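Putative O-acetylhomoserine (Thiol)-lyase (PDB 4OC9) probably uses pyridoxal 5'-phosphate to transfer the aminocarboxypropyl group of O-acetylhomoserine to a sulfur nucleophile. Local coordinates at residues Ser153-Glu165 with Tyr326-Ser340. Numbering follows the deposited sequence.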
loop_
_atom_site.group_PDB
_atom_site.type_symbol
_atom_site.label_atom_id
_atom_site.label_comp_id
_atom_site.label_asym_id
_atom_site.label_seq_id
_atom_site.Cartn_x
_atom_site.Cartn_y
_atom_site.Cartn_z
ATOM N N SER D 153 -29.822 -9.006 -8.583
ATOM C CA SER D 153 -29.930 -9.822 -9.773
ATOM C C SER D 153 -29.915 -11.310 -9.402
ATOM O O SER D 153 -30.667 -12.108 -9.950
ATOM C CB SER D 153 -28.797 -9.498 -10.759
ATOM O OG SER D 153 -27.497 -9.757 -10.233
ATOM N N LEU D 154 -29.057 -11.652 -8.461
ATOM C CA LEU D 154 -28.869 -13.015 -7.961
ATOM C C LEU D 154 -28.734 -12.753 -6.483
ATOM O O LEU D 154 -27.722 -12.233 -6.024
ATOM C CB LEU D 154 -27.620 -13.571 -8.614
ATOM C CG LEU D 154 -27.204 -14.956 -8.254
ATOM C CD1 LEU D 154 -28.353 -15.898 -8.506
ATOM C CD2 LEU D 154 -25.983 -15.328 -9.099
ATOM N N SER D 155 -29.765 -13.096 -5.733
ATOM C CA SER D 155 -29.791 -12.779 -4.289
ATOM C C SER D 155 -28.909 -13.543 -3.349
ATOM O O SER D 155 -28.573 -14.680 -3.596
ATOM C CB SER D 155 -31.206 -12.863 -3.714
ATOM O OG SER D 155 -31.664 -14.194 -3.643
ATOM N N ASN D 156 -28.599 -12.862 -2.247
ATOM C CA ASN D 156 -27.759 -13.344 -1.172
ATOM C C ASN D 156 -28.584 -13.480 0.103
ATOM O O ASN D 156 -28.942 -12.476 0.692
ATOM C CB ASN D 156 -26.615 -12.361 -1.008
ATOM C CG ASN D 156 -25.631 -12.758 0.085
ATOM O OD1 ASN D 156 -25.942 -13.548 0.950
ATOM N ND2 ASN D 156 -24.472 -12.117 0.089
ATOM N N PRO D 157 -28.707 -14.688 0.659
ATOM C CA PRO D 157 -28.176 -16.003 0.340
ATOM C C PRO D 157 -29.081 -16.985 -0.346
ATOM O O PRO D 157 -28.683 -18.160 -0.469
ATOM C CB PRO D 157 -27.958 -16.576 1.733
ATOM C CG PRO D 157 -29.201 -16.158 2.415
ATOM C CD PRO D 157 -29.541 -14.776 1.864
ATOM N N GLN D 158 -30.290 -16.567 -0.722
ATOM C CA GLN D 158 -31.203 -17.524 -1.397
ATOM C C GLN D 158 -30.824 -17.886 -2.844
ATOM O O GLN D 158 -31.235 -18.905 -3.341
ATOM C CB GLN D 158 -32.705 -17.279 -1.314
ATOM C CG GLN D 158 -33.431 -18.582 -1.618
ATOM C CD GLN D 158 -34.922 -18.421 -1.739
ATOM O OE1 GLN D 158 -35.464 -17.361 -1.426
ATOM N NE2 GLN D 158 -35.602 -19.469 -2.180
ATOM N N ILE D 159 -30.021 -17.064 -3.492
ATOM C CA ILE D 159 -29.622 -17.292 -4.871
ATOM C C ILE D 159 -30.914 -17.171 -5.694
ATOM O O ILE D 159 -31.200 -17.952 -6.572
ATOM C CB ILE D 159 -28.912 -18.629 -5.119
ATOM C CG1 ILE D 159 -27.722 -18.871 -4.176
ATOM C CG2 ILE D 159 -28.337 -18.685 -6.510
ATOM C CD1 ILE D 159 -28.105 -19.210 -2.768
ATOM N N ALA D 160 -31.735 -16.182 -5.346
ATOM C CA ALA D 160 -32.978 -15.963 -6.047
ATOM C C ALA D 160 -32.736 -15.024 -7.214
ATOM O O ALA D 160 -32.159 -13.945 -7.056
ATOM C CB ALA D 160 -34.002 -15.366 -5.118
ATOM N N ILE D 161 -33.201 -15.431 -8.381
ATOM C CA ILE D 161 -33.047 -14.644 -9.586
ATOM C C ILE D 161 -34.279 -13.817 -9.890
ATOM O O ILE D 161 -35.399 -14.330 -10.003
ATOM C CB ILE D 161 -32.736 -15.524 -10.787
ATOM C CG1 ILE D 161 -31.463 -16.312 -10.521
ATOM C CG2 ILE D 161 -32.577 -14.661 -12.027
ATOM C CD1 ILE D 161 -31.039 -17.255 -11.634
ATOM N N ALA D 162 -34.042 -12.534 -10.090
ATOM C CA ALA D 162 -35.110 -11.588 -10.398
ATOM C C ALA D 162 -35.433 -11.575 -11.886
ATOM O O ALA D 162 -34.521 -11.620 -12.726
ATOM C CB ALA D 162 -34.689 -10.190 -9.956
ATOM N N ASP D 163 -36.715 -11.493 -12.218
ATOM C CA ASP D 163 -37.139 -11.440 -13.602
ATOM C C ASP D 163 -37.043 -9.946 -13.922
ATOM O O ASP D 163 -38.009 -9.184 -13.850
ATOM C CB ASP D 163 -38.544 -12.005 -13.792
ATOM C CG ASP D 163 -38.912 -12.168 -15.254
ATOM O OD1 ASP D 163 -38.264 -11.548 -16.133
ATOM O OD2 ASP D 163 -39.875 -12.928 -15.536
ATOM N N ILE D 164 -35.848 -9.557 -14.321
ATOM C CA ILE D 164 -35.529 -8.165 -14.617
ATOM C C ILE D 164 -36.465 -7.465 -15.597
ATOM O O ILE D 164 -36.938 -6.375 -15.283
ATOM C CB ILE D 164 -34.072 -8.000 -15.050
ATOM C CG1 ILE D 164 -33.137 -8.590 -13.990
ATOM C CG2 ILE D 164 -33.768 -6.525 -15.249
ATOM C CD1 ILE D 164 -31.667 -8.582 -14.373
ATOM N N GLU D 165 -36.726 -8.071 -16.754
ATOM C CA GLU D 165 -37.634 -7.462 -17.753
ATOM C C GLU D 165 -38.995 -7.015 -17.182
ATOM O O GLU D 165 -39.502 -5.967 -17.565
ATOM C CB GLU D 165 -37.919 -8.393 -18.919
ATOM C CG GLU D 165 -36.724 -8.712 -19.783
ATOM C CD GLU D 165 -37.093 -9.625 -20.929
ATOM O OE1 GLU D 165 -38.313 -9.923 -21.087
ATOM O OE2 GLU D 165 -36.174 -10.041 -21.665
ATOM N N TYR D 326 -35.490 -21.218 -9.863
ATOM C CA TYR D 326 -34.998 -20.134 -10.651
ATOM C C TYR D 326 -34.233 -20.600 -11.871
ATOM O O TYR D 326 -33.654 -19.787 -12.569
ATOM C CB TYR D 326 -34.139 -19.218 -9.763
ATOM C CG TYR D 326 -34.959 -18.664 -8.631
ATOM C CD1 TYR D 326 -35.840 -17.620 -8.848
ATOM C CD2 TYR D 326 -34.870 -19.185 -7.343
ATOM C CE1 TYR D 326 -36.634 -17.131 -7.821
ATOM C CE2 TYR D 326 -35.664 -18.690 -6.302
ATOM C CZ TYR D 326 -36.536 -17.667 -6.552
ATOM O OH TYR D 326 -37.288 -17.152 -5.538
ATOM N N HIS D 327 -34.271 -21.896 -12.154
ATOM C CA HIS D 327 -33.537 -22.469 -13.295
ATOM C C HIS D 327 -33.905 -21.855 -14.654
ATOM O O HIS D 327 -33.017 -21.563 -15.451
ATOM C CB HIS D 327 -33.636 -24.006 -13.294
ATOM C CG HIS D 327 -32.800 -24.671 -14.346
ATOM N ND1 HIS D 327 -31.458 -24.931 -14.179
ATOM C CD2 HIS D 327 -33.134 -25.186 -15.556
ATOM C CE1 HIS D 327 -30.997 -25.567 -15.244
ATOM N NE2 HIS D 327 -31.993 -25.722 -16.100
ATOM N N ASN D 328 -35.194 -21.682 -14.922
ATOM C CA ASN D 328 -35.641 -21.055 -16.186
ATOM C C ASN D 328 -35.191 -19.595 -16.301
ATOM O O ASN D 328 -34.778 -19.149 -17.364
ATOM C CB ASN D 328 -37.150 -21.152 -16.361
ATOM C CG ASN D 328 -37.601 -22.553 -16.693
ATOM O OD1 ASN D 328 -36.830 -23.364 -17.211
ATOM N ND2 ASN D 328 -38.868 -22.837 -16.434
ATOM N N LEU D 329 -35.284 -18.857 -15.200
ATOM C CA LEU D 329 -34.826 -17.463 -15.180
ATOM C C LEU D 329 -33.296 -17.459 -15.406
ATOM O O LEU D 329 -32.762 -16.551 -16.045
ATOM C CB LEU D 329 -35.199 -16.779 -13.869
ATOM C CG LEU D 329 -36.703 -16.534 -13.746
ATOM C CD1 LEU D 329 -37.158 -16.137 -12.361
ATOM C CD2 LEU D 329 -37.083 -15.463 -14.761
ATOM N N PHE D 330 -32.611 -18.467 -14.875
ATOM C CA PHE D 330 -31.176 -18.573 -15.044
ATOM C C PHE D 330 -30.852 -18.719 -16.518
ATOM O O PHE D 330 -30.040 -17.979 -17.055
ATOM C CB PHE D 330 -30.618 -19.750 -14.235
ATOM C CG PHE D 330 -29.224 -20.136 -14.623
ATOM C CD1 PHE D 330 -28.160 -19.311 -14.369
ATOM C CD2 PHE D 330 -28.975 -21.381 -15.171
ATOM C CE1 PHE D 330 -26.861 -19.693 -14.709
ATOM C CE2 PHE D 330 -27.680 -21.786 -15.486
ATOM C CZ PHE D 330 -26.629 -20.943 -15.254
ATOM N N LYS D 331 -31.490 -19.688 -17.163
ATOM C CA LYS D 331 -31.273 -19.919 -18.592
ATOM C C LYS D 331 -31.648 -18.691 -19.416
ATOM O O LYS D 331 -31.065 -18.423 -20.446
ATOM C CB LYS D 331 -32.080 -21.132 -19.093
ATOM C CG LYS D 331 -31.648 -22.495 -18.547
ATOM C CD LYS D 331 -30.227 -22.839 -18.980
ATOM C CE LYS D 331 -29.805 -24.210 -18.485
ATOM N NZ LYS D 331 -28.466 -24.619 -18.951
ATOM N N LYS D 332 -32.640 -17.948 -18.967
ATOM C CA LYS D 332 -33.084 -16.765 -19.699
ATOM C C LYS D 332 -32.130 -15.572 -19.640
ATOM O O LYS D 332 -31.884 -14.926 -20.648
ATOM C CB LYS D 332 -34.444 -16.317 -19.190
ATOM C CG LYS D 332 -35.002 -15.138 -19.951
ATOM C CD LYS D 332 -36.337 -14.688 -19.382
ATOM C CE LYS D 332 -36.870 -13.481 -20.139
ATOM N NZ LYS D 332 -38.122 -12.950 -19.532
ATOM N N TYR D 333 -31.597 -15.300 -18.466
ATOM C CA TYR D 333 -30.694 -14.162 -18.303
ATOM C C TYR D 333 -29.179 -14.395 -18.281
ATOM O O TYR D 333 -28.423 -13.448 -18.512
ATOM C CB TYR D 333 -31.070 -13.404 -17.064
ATOM C CG TYR D 333 -32.423 -12.768 -17.140
ATOM C CD1 TYR D 333 -32.595 -11.579 -17.822
ATOM C CD2 TYR D 333 -33.512 -13.297 -16.468
ATOM C CE1 TYR D 333 -33.829 -10.972 -17.897
ATOM C CE2 TYR D 333 -34.736 -12.690 -16.526
ATOM C CZ TYR D 333 -34.893 -11.514 -17.241
ATOM O OH TYR D 333 -36.142 -10.887 -17.282
ATOM N N PHE D 334 -28.719 -15.617 -18.038
ATOM C CA PHE D 334 -27.249 -15.910 -17.978
ATOM C C PHE D 334 -26.725 -16.561 -19.268
ATOM O O PHE D 334 -26.847 -17.772 -19.449
ATOM C CB PHE D 334 -26.965 -16.763 -16.750
ATOM C CG PHE D 334 -27.167 -16.044 -15.452
ATOM C CD1 PHE D 334 -28.437 -15.756 -14.989
ATOM C CD2 PHE D 334 -26.098 -15.731 -14.655
ATOM C CE1 PHE D 334 -28.629 -15.120 -13.783
ATOM C CE2 PHE D 334 -26.287 -15.098 -13.435
ATOM C CZ PHE D 334 -27.558 -14.788 -13.000
ATOM N N ASP D 335 -26.154 -15.739 -20.153
ATOM C CA ASP D 335 -25.660 -16.201 -21.449
ATOM C C ASP D 335 -24.525 -17.233 -21.454
ATOM O O ASP D 335 -24.511 -18.108 -22.330
ATOM C CB ASP D 335 -25.320 -15.012 -22.347
ATOM C CG ASP D 335 -26.551 -14.158 -22.706
ATOM O OD1 ASP D 335 -27.695 -14.539 -22.378
ATOM O OD2 ASP D 335 -26.356 -13.088 -23.348
ATOM N N LYS D 336 -23.583 -17.124 -20.515
ATOM C CA LYS D 336 -22.445 -18.061 -20.434
ATOM C C LYS D 336 -22.621 -19.367 -19.613
ATOM O O LYS D 336 -21.699 -20.165 -19.370
ATOM C CB LYS D 336 -21.221 -17.322 -19.911
ATOM C CG LYS D 336 -20.572 -16.372 -20.903
ATOM C CD LYS D 336 -19.305 -15.772 -20.318
ATOM C CE LYS D 336 -18.427 -14.902 -21.282
ATOM N NZ LYS D 336 -19.102 -13.892 -22.157
ATOM N N ASN D 337 -23.839 -19.586 -19.199
ATOM C CA ASN D 337 -24.201 -20.752 -18.421
ATOM C C ASN D 337 -23.367 -20.996 -17.143
ATOM O O ASN D 337 -22.963 -22.122 -16.848
ATOM C CB ASN D 337 -24.244 -22.014 -19.274
ATOM C CG ASN D 337 -25.095 -23.097 -18.640
ATOM O OD1 ASN D 337 -26.200 -22.827 -18.166
ATOM N ND2 ASN D 337 -24.608 -24.326 -18.665
ATOM N N PHE D 338 -23.003 -19.913 -16.462
ATOM C CA PHE D 338 -22.245 -19.949 -15.215
ATOM C C PHE D 338 -23.118 -19.188 -14.253
ATOM O O PHE D 338 -23.656 -18.159 -14.601
ATOM C CB PHE D 338 -20.857 -19.319 -15.313
ATOM C CG PHE D 338 -19.884 -20.060 -16.208
ATOM C CD1 PHE D 338 -19.426 -21.316 -15.857
ATOM C CD2 PHE D 338 -19.300 -19.426 -17.296
ATOM C CE1 PHE D 338 -18.530 -21.994 -16.649
ATOM C CE2 PHE D 338 -18.370 -20.079 -18.077
ATOM C CZ PHE D 338 -17.988 -21.368 -17.755
ATOM N N ALA D 339 -23.248 -19.682 -13.035
ATOM C CA ALA D 339 -24.108 -19.054 -12.037
ATOM C C ALA D 339 -23.425 -18.481 -10.789
ATOM O O ALA D 339 -24.041 -18.303 -9.731
ATOM C CB ALA D 339 -25.144 -20.062 -11.621
ATOM N N SER D 340 -22.135 -18.223 -10.909
ATOM C CA SER D 340 -21.311 -17.655 -9.820
ATOM C C SER D 340 -20.989 -18.660 -8.705
ATOM O O SER D 340 -21.311 -19.837 -8.804
ATOM C CB SER D 340 -21.904 -16.368 -9.293
ATOM O OG SER D 340 -20.978 -15.728 -8.442
HETATM O O HOH W 1 -39.427 -14.799 -18.070
#
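The phenol of Y333 joins the two segments through both roles of its hydroxyl. OH donates to D163 OD1 at 2.5 Å, meeting that oxygen nearly along its C-O axis, and accepts from the backbone N of E165 at 2.9 Å (N-H...O angle 159°). Tyrosine suits this place because one atom serves a carboxylate oxygen and a peptide N-H in the first turn of helix 164-174, while the ring lies edge-on to D163 OD1, its plane 71° from the carboxylate. D163 CG stands anti to the backbone N (chi1 -171°), which brings the acid across to Y333 although D163, at the N-cap position, makes no capping bond. K332, fully extended, carries its ammonium between the carboxylates of E165 and D163: NZ pairs weakly with E165 OE1 at 3.4 Å and, at longer range, with D163 OD1. A water accepts from K332 NZ and donates to D163 OD2, completing the link.

In the fold, a loop following strand 146-152 of the seven-stranded sheet, which includes a cis peptide before P157, packs here on the short helix 327-333 that precedes strand 342-346 of the five-stranded sheet, within the type I fold of these PLP enzymes.

I161 fills the apolar middle. Its two branches divide the work, CG2 against L329 CB and the CG1-CD1 arm against F330 and F334, with CD1 3.6 Å from F330 CB. Y326 turns one ring face to A160, whose CA makes a CH-pi contact 3.9 Å from the centroid; a small residue allows so close an approach. The Y326 hydroxyl bonds to D133 and K107, and K107 also serves Q158 OE1. Within the loop, S155 OG accepts from A160 N at 2.6 Å, which satisfies that N-H where the loop lies over the Y326 face.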